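Local atomic coordinates of CymD (Pseudomonas putida, PDB entry 6Z34), a protein that forms a FadL-family channel in the outer membrane for the uptake of monoaromatic hydrocarbons, probably by lateral diffusion. Residues Gly10-Ser13 with Gln14-Gly18; Ile25-Gln28 with Gly29-Leu32; Leu168-Asp171 with Thr172-Gly176; Gln229-Pro232 with Lys233-Val236. One frame throughout, in Å; residues are numbered along the deposited sequence.

Contacts 1 and 2 lie in the N-terminal region that plugs the barrel interior. They touch each other, for example through Ser-13 and Ile-25, and their centres are about 11 Å apart. Contact 1 is buried and contact 2 partly so. Both are short helical turns held mainly by backbone bonds, with glycines where backbone angles call for them. Contacts 3 and 4 are surface contacts at the two far ends of the molecule, with centres about 57 Å apart. Contact 3 starts a helix after strand 151-171, and an aspartate caps it. Contact 4 is the hairpin turn from strand 198-229 to strand 234-259. There a glutamine amide bonds to a backbone carbonyl and, weakly, an arginine.

Contact 1: residues Gly10-Ser13 with Gln14-Gly18; sequences GPVS and QGMGG
Gly-10 and Gln-14 open the backbone ladder of this short helix. Gln-14 N donates to Gly-10 O at 2.9 Å, with a nearly straight N-H...O angle of 163°. Gly-15 N follows, reaching Pro-11 O at 2.9 Å from above the carbonyl plane. Ser-13 O then takes two bonds from opposite faces of its plane. Gly-18 N reaches it at 2.9 Å and Met-16 N at 3.0 Å. The Gly-18 N to Ser-13 O bond, together with Gly-17 N to Gln-14 O at 3.2 Å, makes a Schellman motif that ends the helix. Gly-17 is its C-prime residue and has the positive phi that favours glycine.

Side chains add van der Waals contact. Gln-14 turns its CG away from its own carbonyl carbon (chi1 -75°). This lays CG against Gly-10 O at 3.3 Å. The chain then runs on extended, and NE2 is bonded to Asp-51 OD2. With an alanine here, Asp-51 would probably lose this amide donor and the flank of Gly-10 O would lose its cover. Met-16 CG lies 3.3 Å from Val-12 O, and the two side chains run side by side. Both also touch Arg-354 of strand 351-362.

Ser-13 OG is hydrogen-bonded to Val-9 N and Ile-19 O, so it ties together the residues just before and after this turn. In this buried setting Ser-13 O, Ser-13 OG and Gln-14 NE2 each have hydrogen-bond partners. Main-chain bonds close the helix, while Gln-14 and the Ser-398 hydroxyl, bonded to Pro-11 O, fasten it to the surrounding barrel strands.

Contact 2: residues Ile25-Gln28 with Gly29-Leu32; sequences IGAQ and GMML
Gly-26 and Gly-29 make the first of three backbone bonds across this turn. Gly-29 N donates to Gly-26 O at 2.9 Å. Met-30 N reaches Ala-27 O at 3.1 Å. Met-31 N reaches Gln-28 O at 2.8 Å. All three donors stand above the carbonyl planes of their acceptors. Leu-32 N continues the pattern with Gly-29 O at 2.9 Å. Each bond links residues three apart, so the coil is tighter than an alpha helix. A side chain at Gly-29 would sit close to Gly-26 O. Gly-26 has backbone angles that by themselves call for glycine.

Side-chain contacts lie on two sides of the coil. On one side, Ile-25 takes the crowded position, with CG1 between its own N and carbonyl carbon (chi1 60°). This brings CG1, and CD1 beyond it, against the Gly-29 backbone; Ile-25 CD1 is 3.7 Å from Gly-29 N. The same methyl lies 4.1 Å from Leu-32 CB. On the other side, the Met-30 chain bends at its last torsion (chi3 -50°) and folds its methyl back. Met-30 CE lies against the carbonyl oxygen Ala-27 O at 3.3 Å, and its apolar partner is Ala-27 CB at 4.3 Å.

The outer face meets the barrel wall. Ala-27 and Met-30 touch Ser-86 of strand 80-91, and Met-31 lies on Arg-138 and Pro-140 of strand 131-146. Met-30 O accepts a hydrogen bond from Ser-156 OG. Residues 27-31 form a short 3-10 segment within the N-terminal plug, consistent with the hatch that fills the barrel in FadL-family proteins.

Contact 3: residues Leu168-Asp171 with Thr172-Gly176; sequences LLLD and TTQIG
Asp-171 and Gln-174 cross at about a right angle where strand 151-171 passes into helix 172-180. Their carboxylate and amide planes are 37° apart. Asp-171 CG is set between its own N and carbonyl carbon (chi1 90°), which carries the carboxylate over the first turn of the helix. Asp-171 OD1 accepts from Gln-174 N at 2.7 Å, and the donor comes from above the carboxylate plane. Asp-171 OD2 takes a weak bond from Thr-173 N at 3.4 Å. The two carboxylate oxygens thus cover two N-H groups at the helix start.

Gln-174 bends back at chi2 toward the strand. Its OE1 takes a weak bond from Asp-171 N at 3.3 Å. Leu-170 also crosses Gln-174 at about a right angle, with CD2 3.2 Å from Gln-174 OE1. Leu-170 CB faces Ile-175 CG1 at 4.3 Å. Ile-175 N donates to Asp-171 O at 3.0 Å, the first full helical turn. Beyond that, the Ile-175 side chain packs on Met-189 and Leu-193 of helix 188-193.

Losing the carboxylate to an alanine would probably deprive Gln-174 N, and more weakly Thr-173 N, of a side-chain acceptor and is likely to loosen the first turn. The aspartate's charged form is probably favoured by the partial positive charge at the helix start.

The strand and helix segments meet at 84°, so the chain turns sharply here. Gln-174 N to Asp-171 OD1 and the weak return bond Asp-171 N to Gln-174 OE1 make a capping box, with Asp-171 as N-cap. It starts a surface helix at the tip of a long barrel strand.

Contact 4: residues Gln229-Pro232 with Lys233-Val236; sequences QLTP and KTRV
The Gln-229 chain sets out with CG trans to N (chi1 -171°) and bends sharply at chi2 (87°). These turns swing its amide back across the hairpin, between Thr-231 and Arg-235. Gln-229 NE2 donates to Thr-231 O at 2.7 Å. The acceptor lies in the amide plane, and the bond is nearly straight. Gln-229 OE1 takes a weak bond from Arg-235 NE at 3.1 Å. The amide and guanidinium planes stand 85° apart. The stronger partner of this arginine lies outside the hairpin: NH1 is hydrogen-bonded to Ala-22 O of the N-terminal region.

Thr-231 and Thr-234 flank a type I beta turn with Pro-232 and Lys-233 at its corners. Thr-234 N donates to Thr-231 O at 3.1 Å, well above the carbonyl plane. Thr-231 O therefore serves two donors. Thr-231 N returns a weak bond to Thr-234 O at 3.3 Å. Leu-230 and Thr-231 both face Thr-234, which makes a classic beta bulge. This is the short hairpin between barrel strands 198-229 and 234-259, consistent with a periplasmic turn of a FadL-type barrel.

Leu-230 and Thr-234 add apolar contact: they point the same way, with Leu-230 CD1 3.6 Å from Thr-234 CG2. Thr-231 CB meets Thr-234 CB at 3.9 Å. The Thr-234 hydroxyl is bonded to His-288 ND1 of the neighbouring strand 281-289.

Contact 1: residues Gly10-Ser13 with Gln14-Gly18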
loop_
_atom_site.group_PDB
_atom_site.type_symbol
_atom_site.label_atom_id
_atom_site.label_comp_id
_atom_site.label_asym_id
_atom_site.label_seq_id
_atom_site.Cartn_x
_atom_site.Cartn_y
_atom_site.Cartn_z
ATOM N N GLY A 10 8.925 0.462 -6.252
ATOM C CA GLY A 10 9.638 0.434 -7.512
ATOM C C GLY A 10 10.621 -0.724 -7.583
ATOM O O GLY A 10 10.928 -1.367 -6.572
ATOM N N PRO A 11 11.147 -1.005 -8.782
ATOM C CA PRO A 11 11.949 -2.235 -8.964
ATOM C C PRO A 11 13.311 -2.202 -8.300
ATOM O O PRO A 11 13.884 -3.274 -8.055
ATOM C CB PRO A 11 12.087 -2.356 -10.490
ATOM C CG PRO A 11 11.115 -1.346 -11.070
ATOM C CD PRO A 11 10.959 -0.267 -10.039
ATOM N N VAL A 12 13.858 -1.024 -8.010
ATOM C CA VAL A 12 15.191 -0.967 -7.415
ATOM C C VAL A 12 15.107 -1.254 -5.923
ATOM O O VAL A 12 15.882 -2.055 -5.374
ATOM C CB VAL A 12 15.837 0.405 -7.690
ATOM C CG1 VAL A 12 17.155 0.509 -6.992
ATOM C CG2 VAL A 12 16.000 0.654 -9.203
ATOM N N SER A 13 14.173 -0.585 -5.246
ATOM C CA SER A 13 13.891 -0.887 -3.852
ATOM C C SER A 13 13.400 -2.326 -3.688
ATOM O O SER A 13 13.922 -3.077 -2.854
ATOM C CB SER A 13 12.868 0.112 -3.335
ATOM O OG SER A 13 12.167 -0.403 -2.250
ATOM N N GLN A 14 12.414 -2.744 -4.493
ATOM C CA GLN A 14 11.888 -4.105 -4.345
ATOM C C GLN A 14 12.942 -5.154 -4.677
ATOM O O GLN A 14 12.980 -6.215 -4.054
ATOM C CB GLN A 14 10.648 -4.316 -5.221
ATOM C CG GLN A 14 9.372 -3.657 -4.705
ATOM C CD GLN A 14 8.188 -3.844 -5.642
ATOM O OE1 GLN A 14 8.022 -4.900 -6.251
ATOM N NE2 GLN A 14 7.364 -2.813 -5.766
ATOM N N GLY A 15 13.798 -4.889 -5.668
ATOM C CA GLY A 15 14.844 -5.843 -5.984
ATOM C C GLY A 15 15.821 -6.035 -4.850
ATOM O O GLY A 15 16.525 -7.054 -4.804
ATOM N N MET A 16 15.868 -5.080 -3.920
ATOM C CA MET A 16 16.778 -5.100 -2.782
ATOM C C MET A 16 16.010 -5.275 -1.476
ATOM O O MET A 16 16.364 -4.681 -0.455
ATOM C CB MET A 16 17.611 -3.817 -2.769
ATOM C CG MET A 16 18.428 -3.596 -4.058
ATOM S SD MET A 16 19.667 -2.268 -3.951
ATOM C CE MET A 16 18.635 -0.991 -4.587
ATOM N N GLY A 17 14.928 -6.057 -1.515
ATOM C CA GLY A 17 14.227 -6.437 -0.309
ATOM C C GLY A 17 13.436 -5.345 0.374
ATOM O O GLY A 17 12.983 -5.564 1.497
ATOM N N GLY A 18 13.258 -4.175 -0.252
ATOM C CA GLY A 18 12.463 -3.097 0.324
ATOM C C GLY A 18 13.212 -1.890 0.862
ATOM O O GLY A 18 12.585 -1.008 1.469
#

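Contact 2: residues Ile25-Gln28 with Gly29-Leu32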
loop_
_atom_site.group_PDB
_atom_site.type_symbol
_atom_site.label_atom_id
_atom_site.label_comp_id
_atom_site.label_asym_id
_atom_site.label_seq_id
_atom_site.Cartn_x
_atom_site.Cartn_y
_atom_site.Cartn_z
ATOM N N ILE A 25 16.774 5.200 -4.653
ATOM C CA ILE A 25 15.894 4.247 -5.317
ATOM C C ILE A 25 15.258 4.922 -6.527
ATOM O O ILE A 25 14.363 4.357 -7.171
ATOM C CB ILE A 25 14.821 3.688 -4.361
ATOM C CG1 ILE A 25 13.928 4.793 -3.790
ATOM C CG2 ILE A 25 15.440 2.847 -3.245
ATOM C CD1 ILE A 25 12.540 4.238 -3.297
ATOM N N GLY A 26 15.719 6.136 -6.840
ATOM C CA GLY A 26 15.186 6.883 -7.963
ATOM C C GLY A 26 13.970 7.716 -7.583
ATOM O O GLY A 26 13.774 8.095 -6.423
ATOM N N ALA A 27 13.132 7.992 -8.586
ATOM C CA ALA A 27 11.969 8.845 -8.373
ATOM C C ALA A 27 11.011 8.291 -7.332
ATOM O O ALA A 27 10.279 9.065 -6.704
ATOM C CB ALA A 27 11.198 9.020 -9.680
ATOM N N GLN A 28 10.978 6.971 -7.147
ATOM C CA GLN A 28 10.122 6.387 -6.120
ATOM C C GLN A 28 10.453 6.884 -4.719
ATOM O O GLN A 28 9.641 6.678 -3.806
ATOM C CB GLN A 28 10.213 4.866 -6.186
ATOM C CG GLN A 28 9.596 4.308 -7.458
ATOM C CD GLN A 28 10.566 4.289 -8.615
ATOM O OE1 GLN A 28 11.610 4.960 -8.583
ATOM N NE2 GLN A 28 10.237 3.527 -9.649
ATOM N N GLY A 29 11.594 7.570 -4.529
ATOM C CA GLY A 29 11.881 8.161 -3.233
ATOM C C GLY A 29 10.775 9.081 -2.754
ATOM O O GLY A 29 10.570 9.237 -1.549
ATOM N N MET A 30 10.056 9.706 -3.684
ATOM C CA MET A 30 8.818 10.432 -3.408
ATOM C C MET A 30 7.913 9.692 -2.420
ATOM O O MET A 30 7.215 10.311 -1.602
ATOM C CB MET A 30 8.046 10.653 -4.723
ATOM C CG MET A 30 8.283 11.983 -5.362
ATOM S SD MET A 30 7.385 12.321 -6.889
ATOM C CE MET A 30 7.706 10.870 -7.862
ATOM N N MET A 31 7.889 8.365 -2.518
ATOM C CA MET A 31 6.981 7.557 -1.717
ATOM C C MET A 31 7.701 6.788 -0.628
ATOM O O MET A 31 7.082 5.947 0.019
ATOM C CB MET A 31 6.209 6.577 -2.600
ATOM C CG MET A 31 5.213 7.238 -3.547
ATOM S SD MET A 31 3.855 8.089 -2.703
ATOM C CE MET A 31 3.380 6.869 -1.512
ATOM N N LEU A 32 8.998 7.027 -0.428
ATOM C CA LEU A 32 9.697 6.362 0.667
ATOM C C LEU A 32 10.373 7.431 1.504
ATOM O O LEU A 32 9.759 7.997 2.423
ATOM C CB LEU A 32 10.704 5.331 0.159
ATOM C CG LEU A 32 10.931 4.219 1.196
ATOM C CD1 LEU A 32 11.167 2.888 0.501
ATOM C CD2 LEU A 32 12.057 4.521 2.180
#

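Contact 3: residues Leu168-Asp171 with Thr172-Gly176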
loop_
_atom_site.group_PDB
_atom_site.type_symbol
_atom_site.label_atom_id
_atom_site.label_comp_id
_atom_site.label_asym_id
_atom_site.label_seq_id
_atom_site.Cartn_x
_atom_site.Cartn_y
_atom_site.Cartn_z
ATOM N N LEU A 168 -19.508 -9.211 2.329
ATOM C CA LEU A 168 -19.457 -9.566 3.742
ATOM C C LEU A 168 -20.683 -10.406 4.061
ATOM O O LEU A 168 -21.811 -9.918 3.966
ATOM C CB LEU A 168 -19.395 -8.312 4.608
ATOM C CG LEU A 168 -19.577 -8.602 6.095
ATOM C CD1 LEU A 168 -18.364 -9.316 6.635
ATOM C CD2 LEU A 168 -19.830 -7.324 6.870
ATOM N N LEU A 169 -20.461 -11.665 4.420
ATOM C CA LEU A 169 -21.538 -12.582 4.769
ATOM C C LEU A 169 -21.664 -12.656 6.283
ATOM O O LEU A 169 -20.676 -12.884 6.990
ATOM C CB LEU A 169 -21.293 -13.976 4.188
ATOM C CG LEU A 169 -22.492 -14.927 4.092
ATOM C CD1 LEU A 169 -22.847 -15.575 5.441
ATOM C CD2 LEU A 169 -23.708 -14.216 3.495
ATOM N N LEU A 170 -22.886 -12.479 6.772
ATOM C CA LEU A 170 -23.174 -12.536 8.196
ATOM C C LEU A 170 -24.361 -13.458 8.418
ATOM O O LEU A 170 -25.478 -13.156 7.985
ATOM C CB LEU A 170 -23.445 -11.145 8.756
ATOM C CG LEU A 170 -22.143 -10.361 8.931
ATOM C CD1 LEU A 170 -22.423 -9.082 9.685
ATOM C CD2 LEU A 170 -21.092 -11.201 9.653
ATOM N N ASP A 171 -24.113 -14.576 9.091
ATOM C CA ASP A 171 -25.151 -15.552 9.358
ATOM C C ASP A 171 -26.020 -15.093 10.527
ATOM O O ASP A 171 -25.735 -14.102 11.209
ATOM C CB ASP A 171 -24.535 -16.929 9.618
ATOM C CG ASP A 171 -24.216 -17.172 11.082
ATOM O OD1 ASP A 171 -23.690 -16.264 11.750
ATOM O OD2 ASP A 171 -24.497 -18.290 11.569
ATOM N N THR A 172 -27.098 -15.848 10.750
ATOM C CA THR A 172 -28.087 -15.465 11.748
ATOM C C THR A 172 -27.497 -15.442 13.152
ATOM O O THR A 172 -27.833 -14.567 13.959
ATOM C CB THR A 172 -29.273 -16.420 11.697
ATOM O OG1 THR A 172 -30.064 -16.212 12.863
ATOM C CG2 THR A 172 -28.795 -17.868 11.656
ATOM N N THR A 173 -26.631 -16.404 13.470
ATOM C CA THR A 173 -25.975 -16.380 14.773
ATOM C C THR A 173 -25.100 -15.141 14.926
ATOM O O THR A 173 -25.157 -14.464 15.959
ATOM C CB THR A 173 -25.167 -17.662 14.973
ATOM O OG1 THR A 173 -26.074 -18.755 15.181
ATOM C CG2 THR A 173 -24.241 -17.536 16.174
ATOM N N GLN A 174 -24.316 -14.807 13.892
ATOM C CA GLN A 174 -23.408 -13.663 13.980
ATOM C C GLN A 174 -24.175 -12.363 14.187
ATOM O O GLN A 174 -23.789 -11.530 15.015
ATOM C CB GLN A 174 -22.544 -13.581 12.728
ATOM C CG GLN A 174 -21.388 -14.567 12.692
ATOM C CD GLN A 174 -21.086 -15.067 11.281
ATOM O OE1 GLN A 174 -21.050 -14.295 10.326
ATOM N NE2 GLN A 174 -20.885 -16.374 11.149
ATOM N N ILE A 175 -25.278 -12.182 13.456
ATOM C CA ILE A 175 -26.157 -11.039 13.693
ATOM C C ILE A 175 -26.595 -10.994 15.158
ATOM O O ILE A 175 -26.530 -9.945 15.810
ATOM C CB ILE A 175 -27.362 -11.086 12.734
ATOM C CG1 ILE A 175 -26.895 -10.824 11.291
ATOM C CG2 ILE A 175 -28.427 -10.084 13.169
ATOM C CD1 ILE A 175 -27.848 -11.308 10.178
ATOM N N GLY A 176 -27.019 -12.139 15.703
ATOM C CA GLY A 176 -27.418 -12.229 17.097
ATOM C C GLY A 176 -26.343 -11.861 18.106
ATOM O O GLY A 176 -26.567 -11.008 18.971
#

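Contact 4: residues Gln229-Pro232 with Lys233-Val236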
loop_
_atom_site.group_PDB
_atom_site.type_symbol
_atom_site.label_atom_id
_atom_site.label_comp_id
_atom_site.label_asym_id
_atom_site.label_seq_id
_atom_site.Cartn_x
_atom_site.Cartn_y
_atom_site.Cartn_z
ATOM N N GLN A 229 25.098 11.902 5.289
ATOM C CA GLN A 229 26.329 11.204 4.912
ATOM C C GLN A 229 27.333 11.401 6.032
ATOM O O GLN A 229 28.102 12.358 6.028
ATOM C CB GLN A 229 26.883 11.736 3.599
ATOM C CG GLN A 229 28.029 10.906 3.078
ATOM C CD GLN A 229 27.543 9.746 2.236
ATOM O OE1 GLN A 229 26.728 9.928 1.338
ATOM N NE2 GLN A 229 28.031 8.542 2.531
ATOM N N LEU A 230 27.328 10.508 7.020
ATOM C CA LEU A 230 28.229 10.747 8.141
ATOM C C LEU A 230 29.661 10.337 7.820
ATOM O O LEU A 230 30.607 10.933 8.344
ATOM C CB LEU A 230 27.727 10.043 9.404
ATOM C CG LEU A 230 27.203 8.614 9.459
ATOM C CD1 LEU A 230 28.195 7.621 8.917
ATOM C CD2 LEU A 230 26.934 8.307 10.917
ATOM N N THR A 231 29.824 9.363 6.938
ATOM C CA THR A 231 31.073 8.796 6.466
ATOM C C THR A 231 31.054 8.800 4.947
ATOM O O THR A 231 29.981 8.698 4.342
ATOM C CB THR A 231 31.237 7.368 7.011
ATOM O OG1 THR A 231 31.744 7.433 8.343
ATOM C CG2 THR A 231 32.145 6.501 6.146
ATOM N N PRO A 232 32.207 8.969 4.304
ATOM C CA PRO A 232 32.219 8.974 2.832
ATOM C C PRO A 232 31.550 7.764 2.197
ATOM O O PRO A 232 31.001 7.890 1.102
ATOM C CB PRO A 232 33.719 9.039 2.499
ATOM C CG PRO A 232 34.427 8.720 3.801
ATOM C CD PRO A 232 33.537 9.278 4.849
ATOM N N LYS A 233 31.562 6.599 2.837
ATOM C CA LYS A 233 30.933 5.426 2.247
ATOM C C LYS A 233 29.580 5.082 2.868
ATOM O O LYS A 233 28.855 4.246 2.317
ATOM C CB LYS A 233 31.872 4.217 2.354
ATOM C CG LYS A 233 33.292 4.532 1.927
ATOM C CD LYS A 233 33.919 3.409 1.124
ATOM C CE LYS A 233 34.301 2.234 1.996
ATOM N NZ LYS A 233 35.086 1.223 1.218
ATOM N N THR A 234 29.215 5.704 3.985
ATOM C CA THR A 234 28.053 5.294 4.754
ATOM C C THR A 234 27.106 6.471 4.898
ATOM O O THR A 234 27.472 7.500 5.474
ATOM C CB THR A 234 28.456 4.760 6.127
ATOM O OG1 THR A 234 29.028 3.455 5.974
ATOM C CG2 THR A 234 27.230 4.661 7.027
ATOM N N ARG A 235 25.900 6.315 4.361
ATOM C CA ARG A 235 24.839 7.299 4.475
ATOM C C ARG A 235 23.755 6.715 5.362
ATOM O O ARG A 235 23.483 5.510 5.314
ATOM C CB ARG A 235 24.280 7.659 3.085
ATOM C CG ARG A 235 23.193 8.736 3.059
ATOM C CD ARG A 235 22.724 9.008 1.628
ATOM N NE ARG A 235 23.827 9.006 0.671
ATOM C CZ ARG A 235 24.011 8.080 -0.269
ATOM N NH1 ARG A 235 23.160 7.065 -0.385
ATOM N NH2 ARG A 235 25.052 8.167 -1.089
ATOM N N VAL A 236 23.161 7.555 6.200
ATOM C CA VAL A 236 22.063 7.114 7.045
ATOM C C VAL A 236 20.830 7.942 6.685
ATOM O O VAL A 236 20.939 9.110 6.288
ATOM C CB VAL A 236 22.440 7.210 8.546
ATOM C CG1 VAL A 236 22.749 8.626 8.946
ATOM C CG2 VAL A 236 21.337 6.660 9.410
#